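Local coordinates for adenylate kinase (Schistosoma mansoni, PDB 3UMF), which catalyses the reversible transfer of a phosphate group between adenine nucleotides, interconverting ATP and AMP with two molecules of ADP, at residues P117-E127 / F174-Y185. Numbering follows the deposited sequence.
Sequences PRELDQGIKFE and FNELTKPVIEHY
Glu127 OE1 is gripped twice: Tyr185 OH donates to it at 2.7 Å, and a water that donates to it also hydrogen-bonds His184 NE2 at 2.8 Å. The phenol reaches OE1 from above the carboxylate plane, 72° out of it, while the carboxylate lies at the edge of the tyrosine ring. OE2 of the same group accepts the backbone N-H of Cys133, so both oxygens are held. Gly123 lets the hydroxyl lie against the backbone, Tyr185 OH being 3.2 Å from Gly123 C. Next to this polar site, the imidazole of His184 has one face covered by Leu120 CD1, 3.5 Å from His184 CG, and by Ile124 CD1; the histidine's own CD2 sits over the centre of the Tyr185 ring. Val181 fills the middle of the interface, its CG2, anti to the backbone N, meeting Pro117 CG at 3.7 Å. Pro117, preceded by a cis peptide, also touches Phe33 of the central parallel sheet, as Tyr185 does. At the far end, the Arg118 chain bends at chi3 and lays one face of its guanidinium against the edge of Phe174, Arg118 NH2 to Phe174 CD1 3.3 Å, with the planes 62° apart. Helix segments 120-127 and 179-185 of this adenylate kinase core, 42° apart, are thus joined by the apolar contacts of Leu120, Ile124 and Val181 plus one carboxylate, whose negative charge is probably stabilised by its several donors.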
ATOM      1  N   PRO A 117      -3.553  -3.942   0.359  1.00 36.50           N
ATOM      2  CA  PRO A 117      -4.176  -4.323   1.629  1.00 35.74           C
ATOM      3  C   PRO A 117      -3.181  -5.021   2.550  1.00 39.93           C
ATOM      4  O   PRO A 117      -2.306  -5.744   2.078  1.00 43.42           O
ATOM      5  CB  PRO A 117      -5.241  -5.324   1.188  1.00 36.41           C
ATOM      6  CG  PRO A 117      -4.617  -6.011   0.021  1.00 38.07           C
ATOM      7  CD  PRO A 117      -3.772  -4.967  -0.678  1.00 38.80           C
ATOM      8  N   ARG A 118      -3.321  -4.816   3.854  1.00 40.27           N
ATOM      9  CA  ARG A 118      -2.443  -5.469   4.815  1.00 39.38           C
ATOM     10  C   ARG A 118      -2.999  -6.832   5.224  1.00 43.90           C
ATOM     11  O   ARG A 118      -2.263  -7.690   5.713  1.00 42.47           O
ATOM     12  CB  ARG A 118      -2.232  -4.579   6.043  1.00 44.74           C
ATOM     13  CG  ARG A 118      -1.545  -3.251   5.734  1.00 47.23           C
ATOM     14  CD  ARG A 118      -1.448  -2.364   6.970  1.00 59.02           C
ATOM     15  NE  ARG A 118      -0.603  -2.946   8.010  1.00 74.37           N
ATOM     16  CZ  ARG A 118       0.698  -2.703   8.144  1.00 79.54           C
ATOM     17  NH1 ARG A 118       1.315  -1.885   7.302  1.00 77.13           N
ATOM     18  NH2 ARG A 118       1.385  -3.277   9.122  1.00 85.04           N
ATOM     19  N   GLU A 119      -4.299  -7.024   5.020  1.00 32.54           N
ATOM     20  CA  GLU A 119      -4.960  -8.278   5.373  1.00 36.49           C
ATOM     21  C   GLU A 119      -5.882  -8.753   4.247  1.00 40.87           C
ATOM     22  O   GLU A 119      -6.289  -7.963   3.391  1.00 39.18           O
ATOM     23  CB  GLU A 119      -5.726  -8.134   6.694  1.00 40.01           C
ATOM     24  CG  GLU A 119      -4.836  -7.774   7.883  1.00 42.07           C
ATOM     25  CD  GLU A 119      -5.609  -7.555   9.171  1.00 50.53           C
ATOM     26  OE1 GLU A 119      -6.449  -8.412   9.518  1.00 56.57           O
ATOM     27  OE2 GLU A 119      -5.367  -6.529   9.842  1.00 55.18           O
ATOM     28  N   LEU A 120      -6.210 -10.042   4.256  1.00 34.44           N
ATOM     29  CA  LEU A 120      -6.953 -10.659   3.162  1.00 46.56           C
ATOM     30  C   LEU A 120      -8.353 -10.074   2.968  1.00 44.48           C
ATOM     31  O   LEU A 120      -8.803  -9.899   1.833  1.00 41.40           O
ATOM     32  CB  LEU A 120      -7.033 -12.176   3.359  1.00 49.33           C
ATOM     33  CG  LEU A 120      -7.590 -12.978   2.181  1.00 48.63           C
ATOM     34  CD1 LEU A 120      -6.909 -12.552   0.898  1.00 41.27           C
ATOM     35  CD2 LEU A 120      -7.406 -14.469   2.413  1.00 54.64           C
ATOM     36  N   ASP A 121      -9.038  -9.774   4.069  1.00 41.15           N
ATOM     37  CA  ASP A 121     -10.387  -9.220   3.993  1.00 45.50           C
ATOM     38  C   ASP A 121     -10.390  -7.869   3.284  1.00 40.89           C
ATOM     39  O   ASP A 121     -11.309  -7.560   2.529  1.00 42.90           O
ATOM     40  CB  ASP A 121     -11.018  -9.114   5.387  1.00 56.66           C
ATOM     41  CG  ASP A 121     -10.170  -8.310   6.360  1.00 65.51           C
ATOM     42  OD1 ASP A 121      -9.039  -7.921   6.002  1.00 66.69           O
ATOM     43  OD2 ASP A 121     -10.634  -8.076   7.496  1.00 71.15           O
ATOM     44  N   GLN A 122      -9.346  -7.080   3.522  1.00 37.37           N
ATOM     45  CA  GLN A 122      -9.203  -5.771   2.890  1.00 37.62           C
ATOM     46  C   GLN A 122      -9.092  -5.890   1.372  1.00 41.22           C
ATOM     47  O   GLN A 122      -9.659  -5.083   0.634  1.00 43.67           O
ATOM     48  CB  GLN A 122      -7.977  -5.041   3.450  1.00 33.67           C
ATOM     49  CG  GLN A 122      -8.012  -4.805   4.952  1.00 38.43           C
ATOM     50  CD  GLN A 122      -6.743  -4.152   5.467  1.00 45.38           C
ATOM     51  OE1 GLN A 122      -5.774  -3.982   4.726  1.00 48.55           O
ATOM     52  NE2 GLN A 122      -6.743  -3.779   6.741  1.00 48.66           N
ATOM     53  N   GLY A 123      -8.362  -6.904   0.914  1.00 35.53           N
ATOM     54  CA  GLY A 123      -8.147  -7.109  -0.507  1.00 37.58           C
ATOM     55  C   GLY A 123      -9.392  -7.571  -1.240  1.00 39.12           C
ATOM     56  O   GLY A 123      -9.785  -6.983  -2.251  1.00 37.45           O
ATOM     57  N   ILE A 124     -10.016  -8.625  -0.727  1.00 37.84           N
ATOM     58  CA  ILE A 124     -11.201  -9.201  -1.355  1.00 39.89           C
ATOM     59  C   ILE A 124     -12.376  -8.219  -1.382  1.00 38.59           C
ATOM     60  O   ILE A 124     -13.021  -8.049  -2.419  1.00 39.99           O
ATOM     61  CB  ILE A 124     -11.616 -10.523  -0.664  1.00 39.17           C
ATOM     62  CG1 ILE A 124     -10.564 -11.607  -0.935  1.00 37.79           C
ATOM     63  CG2 ILE A 124     -12.982 -10.984  -1.150  1.00 42.19           C
ATOM     64  CD1 ILE A 124     -10.701 -12.828  -0.053  1.00 42.01           C
ATOM     65  N   LYS A 125     -12.644  -7.566  -0.254  1.00 33.38           N
ATOM     66  CA  LYS A 125     -13.730  -6.587  -0.189  1.00 42.58           C
ATOM     67  C   LYS A 125     -13.491  -5.395  -1.113  1.00 39.03           C
ATOM     68  O   LYS A 125     -14.440  -4.841  -1.661  1.00 43.05           O
ATOM     69  CB  LYS A 125     -13.954  -6.106   1.247  1.00 46.93           C
ATOM     70  CG  LYS A 125     -14.447  -7.181   2.198  1.00 61.15           C
ATOM     71  CD  LYS A 125     -14.728  -6.600   3.572  1.00 68.89           C
ATOM     72  CE  LYS A 125     -14.586  -7.652   4.659  1.00 75.38           C
ATOM     73  NZ  LYS A 125     -14.739  -7.065   6.019  1.00 77.24           N
ATOM     74  N   PHE A 126     -12.232  -4.999  -1.278  1.00 32.75           N
ATOM     75  CA  PHE A 126     -11.899  -3.900  -2.180  1.00 35.69           C
ATOM     76  C   PHE A 126     -12.273  -4.270  -3.604  1.00 31.32           C
ATOM     77  O   PHE A 126     -12.931  -3.504  -4.306  1.00 38.43           O
ATOM     78  CB  PHE A 126     -10.406  -3.558  -2.113  1.00 36.40           C
ATOM     79  CG  PHE A 126      -9.998  -2.431  -3.029  1.00 35.75           C
ATOM     80  CD1 PHE A 126      -9.672  -2.672  -4.357  1.00 29.76           C
ATOM     81  CD2 PHE A 126      -9.940  -1.130  -2.560  1.00 38.05           C
ATOM     82  CE1 PHE A 126      -9.303  -1.635  -5.199  1.00 35.30           C
ATOM     83  CE2 PHE A 126      -9.568  -0.089  -3.397  1.00 37.69           C
ATOM     84  CZ  PHE A 126      -9.250  -0.344  -4.717  1.00 35.24           C
ATOM     85  N   GLU A 127     -11.844  -5.453  -4.028  1.00 31.19           N
ATOM     86  CA  GLU A 127     -12.097  -5.913  -5.385  1.00 38.72           C
ATOM     87  C   GLU A 127     -13.589  -6.130  -5.641  1.00 38.68           C
ATOM     88  O   GLU A 127     -14.048  -6.013  -6.775  1.00 41.14           O
ATOM     89  CB  GLU A 127     -11.297  -7.184  -5.677  1.00 36.73           C
ATOM     90  CG  GLU A 127      -9.797  -7.000  -5.511  1.00 36.92           C
ATOM     91  CD  GLU A 127      -9.009  -8.246  -5.854  1.00 48.55           C
ATOM     92  OE1 GLU A 127      -9.017  -9.198  -5.044  1.00 50.42           O
ATOM     93  OE2 GLU A 127      -8.379  -8.273  -6.932  1.00 55.30           O
ATOM     94  N   PHE A 174       4.747  -7.704  10.776  1.00 26.28           N
ATOM     95  CA  PHE A 174       4.294  -7.362   9.429  1.00 27.96           C
ATOM     96  C   PHE A 174       4.428  -8.544   8.466  1.00 26.29           C
ATOM     97  O   PHE A 174       3.526  -8.811   7.676  1.00 24.84           O
ATOM     98  CB  PHE A 174       5.053  -6.144   8.887  1.00 25.53           C
ATOM     99  CG  PHE A 174       4.659  -5.760   7.488  1.00 28.29           C
ATOM    100  CD1 PHE A 174       3.622  -4.868   7.266  1.00 29.42           C
ATOM    101  CD2 PHE A 174       5.317  -6.298   6.391  1.00 27.39           C
ATOM    102  CE1 PHE A 174       3.250  -4.520   5.974  1.00 33.70           C
ATOM    103  CE2 PHE A 174       4.949  -5.954   5.102  1.00 28.17           C
ATOM    104  CZ  PHE A 174       3.916  -5.064   4.892  1.00 34.06           C
ATOM    105  N   ASN A 175       5.564  -9.236   8.530  1.00 21.70           N
ATOM    106  CA  ASN A 175       5.824 -10.384   7.666  1.00 27.48           C
ATOM    107  C   ASN A 175       4.774 -11.481   7.845  1.00 29.64           C
ATOM    108  O   ASN A 175       4.272 -12.039   6.869  1.00 35.66           O
ATOM    109  CB  ASN A 175       7.233 -10.932   7.925  1.00 29.95           C
ATOM    110  CG  ASN A 175       7.563 -12.142   7.067  1.00 41.84           C
ATOM    111  OD1 ASN A 175       7.946 -12.009   5.903  1.00 48.60           O
ATOM    112  ND2 ASN A 175       7.433 -13.334   7.648  1.00 38.50           N
ATOM    113  N   GLU A 176       4.435 -11.775   9.097  1.00 22.56           N
ATOM    114  CA  GLU A 176       3.435 -12.790   9.405  1.00 26.41           C
ATOM    115  C   GLU A 176       2.026 -12.323   9.046  1.00 25.80           C
ATOM    116  O   GLU A 176       1.230 -13.086   8.491  1.00 26.53           O
ATOM    117  CB  GLU A 176       3.492 -13.150  10.891  1.00 24.32           C
ATOM    118  CG  GLU A 176       2.497 -14.221  11.314  1.00 34.02           C
ATOM    119  CD  GLU A 176       2.852 -15.598  10.778  1.00 40.67           C
ATOM    120  OE1 GLU A 176       4.042 -15.839  10.484  1.00 39.92           O
ATOM    121  OE2 GLU A 176       1.941 -16.442  10.653  1.00 46.28           O
ATOM    122  N   LEU A 177       1.725 -11.070   9.369  1.00 25.78           N
ATOM    123  CA  LEU A 177       0.402 -10.511   9.133  1.00 28.14           C
ATOM    124  C   LEU A 177       0.007 -10.570   7.659  1.00 26.84           C
ATOM    125  O   LEU A 177      -1.137 -10.872   7.334  1.00 28.11           O
ATOM    126  CB  LEU A 177       0.357  -9.057   9.618  1.00 32.19           C
ATOM    127  CG  LEU A 177      -0.986  -8.329   9.496  1.00 36.74           C
ATOM    128  CD1 LEU A 177      -1.989  -8.889  10.496  1.00 37.33           C
ATOM    129  CD2 LEU A 177      -0.814  -6.826   9.679  1.00 28.22           C
ATOM    130  N   THR A 178       0.962 -10.303   6.775  1.00 25.93           N
ATOM    131  CA  THR A 178       0.664 -10.171   5.351  1.00 27.46           C
ATOM    132  C   THR A 178       0.819 -11.465   4.546  1.00 26.81           C
ATOM    133  O   THR A 178       0.602 -11.466   3.336  1.00 26.31           O
ATOM    134  CB  THR A 178       1.519  -9.061   4.689  1.00 27.61           C
ATOM    135  OG1 THR A 178       2.905  -9.401   4.789  1.00 31.66           O
ATOM    136  CG2 THR A 178       1.277  -7.720   5.370  1.00 26.36           C
ATOM    137  N   LYS A 179       1.191 -12.558   5.209  1.00 24.41           N
ATOM    138  CA  LYS A 179       1.386 -13.838   4.517  1.00 30.12           C
ATOM    139  C   LYS A 179       0.176 -14.337   3.715  1.00 28.84           C
ATOM    140  O   LYS A 179       0.322 -14.657   2.537  1.00 29.03           O
ATOM    141  CB  LYS A 179       1.881 -14.933   5.476  1.00 30.95           C
ATOM    142  CG  LYS A 179       3.385 -14.967   5.673  1.00 35.82           C
ATOM    143  CD  LYS A 179       3.773 -16.075   6.644  1.00 42.49           C
ATOM    144  CE  LYS A 179       5.269 -16.087   6.909  1.00 47.16           C
ATOM    145  NZ  LYS A 179       5.617 -17.037   8.005  1.00 55.99           N
ATOM    146  N   PRO A 180      -1.018 -14.408   4.339  1.00 32.01           N
ATOM    147  CA  PRO A 180      -2.124 -14.939   3.531  1.00 28.73           C
ATOM    148  C   PRO A 180      -2.589 -14.005   2.411  1.00 30.49           C
ATOM    149  O   PRO A 180      -3.111 -14.494   1.411  1.00 26.71           O
ATOM    150  CB  PRO A 180      -3.244 -15.162   4.554  1.00 33.92           C
ATOM    151  CG  PRO A 180      -2.916 -14.271   5.688  1.00 41.73           C
ATOM    152  CD  PRO A 180      -1.421 -14.179   5.740  1.00 36.10           C
ATOM    153  N   VAL A 181      -2.409 -12.695   2.556  1.00 31.58           N
ATOM    154  CA  VAL A 181      -2.834 -11.800   1.482  1.00 30.74           C
ATOM    155  C   VAL A 181      -1.881 -11.887   0.290  1.00 28.45           C
ATOM    156  O   VAL A 181      -2.309 -11.853  -0.864  1.00 29.34           O
ATOM    157  CB  VAL A 181      -3.060 -10.337   1.958  1.00 40.57           C
ATOM    158  CG1 VAL A 181      -1.745  -9.635   2.257  1.00 30.26           C
ATOM    159  CG2 VAL A 181      -3.857  -9.563   0.918  1.00 42.73           C
ATOM    160  N   ILE A 182      -0.592 -12.041   0.573  1.00 27.77           N
ATOM    161  CA  ILE A 182       0.404 -12.210  -0.478  1.00 27.99           C
ATOM    162  C   ILE A 182       0.222 -13.547  -1.196  1.00 31.46           C
ATOM    163  O   ILE A 182       0.285 -13.614  -2.424  1.00 34.12           O
ATOM    164  CB  ILE A 182       1.834 -12.087   0.085  1.00 34.53           C
ATOM    165  CG1 ILE A 182       2.107 -10.638   0.501  1.00 29.82           C
ATOM    166  CG2 ILE A 182       2.863 -12.542  -0.937  1.00 33.66           C
ATOM    167  CD1 ILE A 182       3.406 -10.454   1.253  1.00 31.87           C
ATOM    168  N   GLU A 183      -0.014 -14.610  -0.433  1.00 26.78           N
ATOM    169  CA  GLU A 183      -0.237 -15.925  -1.028  1.00 32.54           C
ATOM    170  C   GLU A 183      -1.499 -15.952  -1.894  1.00 31.29           C
ATOM    171  O   GLU A 183      -1.516 -16.576  -2.953  1.00 31.82           O
ATOM    172  CB  GLU A 183      -0.303 -17.007   0.050  1.00 38.11           C
ATOM    173  CG  GLU A 183      -0.458 -18.416  -0.504  1.00 59.33           C
ATOM    174  CD  GLU A 183       0.691 -18.820  -1.413  1.00 74.38           C
ATOM    175  OE1 GLU A 183       1.849 -18.465  -1.105  1.00 80.38           O
ATOM    176  OE2 GLU A 183       0.437 -19.490  -2.437  1.00 75.49           O
ATOM    177  N   HIS A 184      -2.545 -15.264  -1.442  1.00 29.59           N
ATOM    178  CA  HIS A 184      -3.806 -15.181  -2.177  1.00 31.19           C
ATOM    179  C   HIS A 184      -3.634 -14.595  -3.580  1.00 32.00           C
ATOM    180  O   HIS A 184      -4.157 -15.133  -4.555  1.00 30.59           O
ATOM    181  CB  HIS A 184      -4.828 -14.359  -1.387  1.00 33.55           C
ATOM    182  CG  HIS A 184      -6.116 -14.127  -2.115  1.00 31.39           C
ATOM    183  ND1 HIS A 184      -7.049 -15.123  -2.316  1.00 30.69           N
ATOM    184  CD2 HIS A 184      -6.627 -13.012  -2.688  1.00 30.98           C
ATOM    185  CE1 HIS A 184      -8.078 -14.630  -2.981  1.00 32.47           C
ATOM    186  NE2 HIS A 184      -7.848 -13.351  -3.219  1.00 29.61           N
ATOM    187  N   TYR A 185      -2.902 -13.492  -3.687  1.00 24.41           N
ATOM    188  CA  TYR A 185      -2.698 -12.869  -4.991  1.00 28.16           C
ATOM    189  C   TYR A 185      -1.585 -13.535  -5.796  1.00 33.77           C
ATOM    190  O   TYR A 185      -1.552 -13.429  -7.021  1.00 30.29           O
ATOM    191  CB  TYR A 185      -2.464 -11.363  -4.851  1.00 24.57           C
ATOM    192  CG  TYR A 185      -3.701 -10.627  -4.403  1.00 31.40           C
ATOM    193  CD1 TYR A 185      -4.735 -10.367  -5.293  1.00 30.52           C
ATOM    194  CD2 TYR A 185      -3.847 -10.207  -3.091  1.00 29.37           C
ATOM    195  CE1 TYR A 185      -5.876  -9.701  -4.888  1.00 35.54           C
ATOM    196  CE2 TYR A 185      -4.984  -9.539  -2.676  1.00 31.92           C
ATOM    197  CZ  TYR A 185      -5.993  -9.289  -3.578  1.00 38.03           C
ATOM    198  OH  TYR A 185      -7.128  -8.627  -3.173  1.00 38.77           O
TER
HETATM  199  O   HOH W   1      -9.051 -11.657  -5.074  1.00 34.42           O